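Side-chain contact in acetoin utilization protein (Exiguobacterium sibiricum, PDB 2Q04), which probably transfers an acetyl group from acetyl-CoA to an acceptor not yet identified, as a member of the GNAT acetyltransferase family linked by name to acetoin utilization: residues A31-D36 against I63-Q68. Residues are numbered along the deposited sequence; the frame is centred on the assembly and turned at random.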
ATOM      1  N   ALA A  31      11.042  -5.663  14.387  1.00 56.07           N
ATOM      2  CA  ALA A  31      11.546  -7.014  14.643  1.00 56.03           C
ATOM      3  C   ALA A  31      11.096  -7.552  15.999  1.00 56.01           C
ATOM      4  O   ALA A  31      11.049  -8.763  16.204  1.00 55.64           O
ATOM      5  CB  ALA A  31      13.060  -7.032  14.552  1.00 56.03           C
ATOM      6  N   THR A  32      10.776  -6.645  16.925  1.00 56.61           N
ATOM      7  CA  THR A  32      10.356  -7.037  18.283  1.00 56.51           C
ATOM      8  C   THR A  32       8.857  -7.403  18.344  1.00 56.15           C
ATOM      9  O   THR A  32       8.413  -8.067  19.282  1.00 55.21           O
ATOM     10  CB  THR A  32      10.636  -5.918  19.300  1.00 56.33           C
ATOM     11  OG1 THR A  32       9.857  -4.763  18.975  1.00 57.96           O
ATOM     12  CG2 THR A  32      12.120  -5.551  19.305  1.00 55.45           C
ATOM     13  N   TYR A  33       8.088  -6.957  17.349  1.00 56.23           N
ATOM     14  CA  TYR A  33       6.666  -7.276  17.292  1.00 56.66           C
ATOM     15  C   TYR A  33       6.448  -8.669  16.701  1.00 57.09           C
ATOM     16  O   TYR A  33       7.401  -9.355  16.334  1.00 57.18           O
ATOM     17  CB  TYR A  33       5.904  -6.229  16.463  1.00 56.94           C
ATOM     18  CG  TYR A  33       5.996  -4.809  16.997  1.00 56.24           C
ATOM     19  CD1 TYR A  33       5.839  -4.539  18.351  1.00 58.53           C
ATOM     20  CD2 TYR A  33       6.164  -3.738  16.133  1.00 56.55           C
ATOM     21  CE1 TYR A  33       5.914  -3.237  18.837  1.00 58.49           C
ATOM     22  CE2 TYR A  33       6.217  -2.432  16.604  1.00 57.29           C
ATOM     23  CZ  TYR A  33       6.093  -2.188  17.955  1.00 58.04           C
ATOM     24  OH  TYR A  33       6.151  -0.894  18.422  1.00 57.61           O
ATOM     25  N   LYS A  34       5.187  -9.085  16.636  1.00 57.59           N
ATOM     26  CA  LYS A  34       4.825 -10.392  16.108  1.00 58.08           C
ATOM     27  C   LYS A  34       3.643 -10.269  15.148  1.00 58.53           C
ATOM     28  O   LYS A  34       2.564  -9.855  15.542  1.00 58.85           O
ATOM     29  CB  LYS A  34       4.456 -11.335  17.258  1.00 58.16           C
ATOM     30  CG  LYS A  34       4.056 -12.740  16.814  1.00 58.94           C
ATOM     31  CD  LYS A  34       3.880 -13.677  18.006  1.00 58.62           C
ATOM     32  CE  LYS A  34       3.642 -15.118  17.557  1.00 59.51           C
ATOM     33  NZ  LYS A  34       3.600 -16.074  18.708  1.00 57.47           N
ATOM     34  N   LEU A  35       3.853 -10.626  13.888  1.00 59.13           N
ATOM     35  CA  LEU A  35       2.766 -10.607  12.911  1.00 59.44           C
ATOM     36  C   LEU A  35       1.652 -11.567  13.318  1.00 59.62           C
ATOM     37  O   LEU A  35       1.907 -12.734  13.650  1.00 59.18           O
ATOM     38  CB  LEU A  35       3.272 -10.989  11.515  1.00 59.89           C
ATOM     39  CG  LEU A  35       3.728  -9.856  10.594  1.00 61.84           C
ATOM     40  CD1 LEU A  35       4.017 -10.410   9.200  1.00 63.30           C
ATOM     41  CD2 LEU A  35       2.688  -8.754  10.514  1.00 62.02           C
ATOM     42  N   ASP A  36       0.417 -11.074  13.278  1.00 59.68           N
ATOM     43  CA  ASP A  36      -0.745 -11.893  13.577  1.00 60.21           C
ATOM     44  C   ASP A  36      -0.805 -13.084  12.601  1.00 61.34           C
ATOM     45  O   ASP A  36      -0.536 -12.919  11.405  1.00 61.50           O
ATOM     46  CB  ASP A  36      -2.016 -11.063  13.449  1.00 60.01           C
ATOM     47  CG  ASP A  36      -3.226 -11.791  13.932  1.00 59.89           C
ATOM     48  OD1 ASP A  36      -3.389 -11.913  15.164  1.00 58.09           O
ATOM     49  OD2 ASP A  36      -4.025 -12.244  13.085  1.00 60.80           O
ATOM     50  N   ILE A  63       6.838   1.473   6.823  1.00 56.79           N
ATOM     51  CA  ILE A  63       5.883   0.482   7.296  1.00 56.58           C
ATOM     52  C   ILE A  63       5.017   1.105   8.397  1.00 56.05           C
ATOM     53  O   ILE A  63       5.507   1.450   9.453  1.00 56.45           O
ATOM     54  CB  ILE A  63       6.605  -0.777   7.872  1.00 56.80           C
ATOM     55  CG1 ILE A  63       7.489  -1.454   6.794  1.00 57.35           C
ATOM     56  CG2 ILE A  63       5.580  -1.773   8.446  1.00 58.39           C
ATOM     57  CD1 ILE A  63       6.712  -2.090   5.645  1.00 56.77           C
ATOM     58  N   ILE A  64       3.750   1.321   8.092  1.00 56.37           N
ATOM     59  CA  ILE A  64       2.791   1.765   9.079  1.00 56.37           C
ATOM     60  C   ILE A  64       1.992   0.541   9.516  1.00 56.62           C
ATOM     61  O   ILE A  64       1.591  -0.281   8.677  1.00 57.00           O
ATOM     62  CB  ILE A  64       1.835   2.867   8.502  1.00 56.35           C
ATOM     63  CG1 ILE A  64       2.583   4.207   8.353  1.00 55.88           C
ATOM     64  CG2 ILE A  64       0.611   3.058   9.413  1.00 56.66           C
ATOM     65  CD1 ILE A  64       3.719   4.185   7.337  1.00 56.86           C
ATOM     66  N   ILE A  65       1.786   0.402  10.828  1.00 56.48           N
ATOM     67  CA  ILE A  65       1.176  -0.813  11.389  1.00 56.05           C
ATOM     68  C   ILE A  65      -0.074  -0.526  12.202  1.00 55.24           C
ATOM     69  O   ILE A  65      -0.224   0.552  12.756  1.00 55.73           O
ATOM     70  CB  ILE A  65       2.166  -1.556  12.296  1.00 56.36           C
ATOM     71  CG1 ILE A  65       2.567  -0.670  13.503  1.00 56.24           C
ATOM     72  CG2 ILE A  65       3.395  -1.977  11.499  1.00 55.77           C
ATOM     73  CD1 ILE A  65       3.409  -1.378  14.517  1.00 55.37           C
ATOM     74  N   ALA A  66      -0.996  -1.488  12.202  1.00 54.86           N
ATOM     75  CA  ALA A  66      -2.120  -1.500  13.129  1.00 54.61           C
ATOM     76  C   ALA A  66      -1.777  -2.538  14.172  1.00 54.67           C
ATOM     77  O   ALA A  66      -1.566  -3.707  13.845  1.00 52.77           O
ATOM     78  CB  ALA A  66      -3.392  -1.857  12.425  1.00 54.19           C
ATOM     79  N   ARG A  67      -1.721  -2.111  15.433  1.00 55.12           N
ATOM     80  CA  ARG A  67      -1.069  -2.885  16.463  1.00 55.27           C
ATOM     81  C   ARG A  67      -1.885  -2.968  17.763  1.00 55.88           C
ATOM     82  O   ARG A  67      -2.563  -2.019  18.146  1.00 55.71           O
ATOM     83  CB  ARG A  67       0.306  -2.257  16.750  1.00 55.37           C
ATOM     84  CG  ARG A  67       1.095  -2.931  17.819  1.00 56.03           C
ATOM     85  CD  ARG A  67       2.431  -2.212  18.066  1.00 55.06           C
ATOM     86  NE  ARG A  67       2.261  -0.797  18.452  1.00 55.36           N
ATOM     87  CZ  ARG A  67       1.833  -0.381  19.658  1.00 53.79           C
ATOM     88  NH1 ARG A  67       1.423  -1.249  20.563  1.00 53.01           N
ATOM     89  NH2 ARG A  67       1.753   0.914  19.923  1.00 49.02           N
ATOM     90  N   GLN A  68      -1.839  -4.141  18.397  1.00 56.37           N
ATOM     91  CA  GLN A  68      -2.358  -4.335  19.742  1.00 56.66           C
ATOM     92  C   GLN A  68      -1.274  -5.005  20.552  1.00 56.56           C
ATOM     93  O   GLN A  68      -0.951  -6.147  20.313  1.00 56.65           O
ATOM     94  CB  GLN A  68      -3.604  -5.219  19.724  1.00 56.54           C
ATOM     95  CG  GLN A  68      -4.909  -4.469  19.495  1.00 58.45           C
ATOM     96  CD  GLN A  68      -6.142  -5.331  19.793  1.00 58.24           C
ATOM     97  OE1 GLN A  68      -6.102  -6.564  19.668  1.00 60.46           O
ATOM     98  NE2 GLN A  68      -7.238  -4.684  20.187  1.00 58.20           N
TER
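Tyr33 lays its ring against Arg67 and Ile65 at the outer part of a GNAT-type acetyltransferase fold, where the short strand 34-35 pairs in parallel with strand 71-79, the neighbour of strand 62-68. The touch is purely between side chains. With CG anti to its carbonyl carbon, Tyr33 reaches across to Arg67, and the CD methylene of Arg67 settles over one face of the ring, 3.9 Å from its centroid and 21° off the normal, a CH-pi contact. On the opposite face lies OG1 of neighbouring Thr32, itself hydrogen-bonded to Ile29 O. Arg67 runs extended to CD and then bends at chi3 (58°); the guanidinium and ring planes end up 15° apart, though it is CD and not the guanidinium that covers the ring face. The polar end of Arg67 is held elsewhere, NH1 by Gly69 O and NH2 by a salt bridge to Glu22. Tyr33 also touches Ile72 of strand 71-79. With an alanine here, the CD methylene of Arg67 and the CD1 methyl of Ile65 would lose the ring they pack on, probably leaving a gap between them and residues 31-36. The side chains of Tyr33 and Ile65 cross at about a right angle, with Ile65 CD1 3.7 Å from Tyr33 CE2.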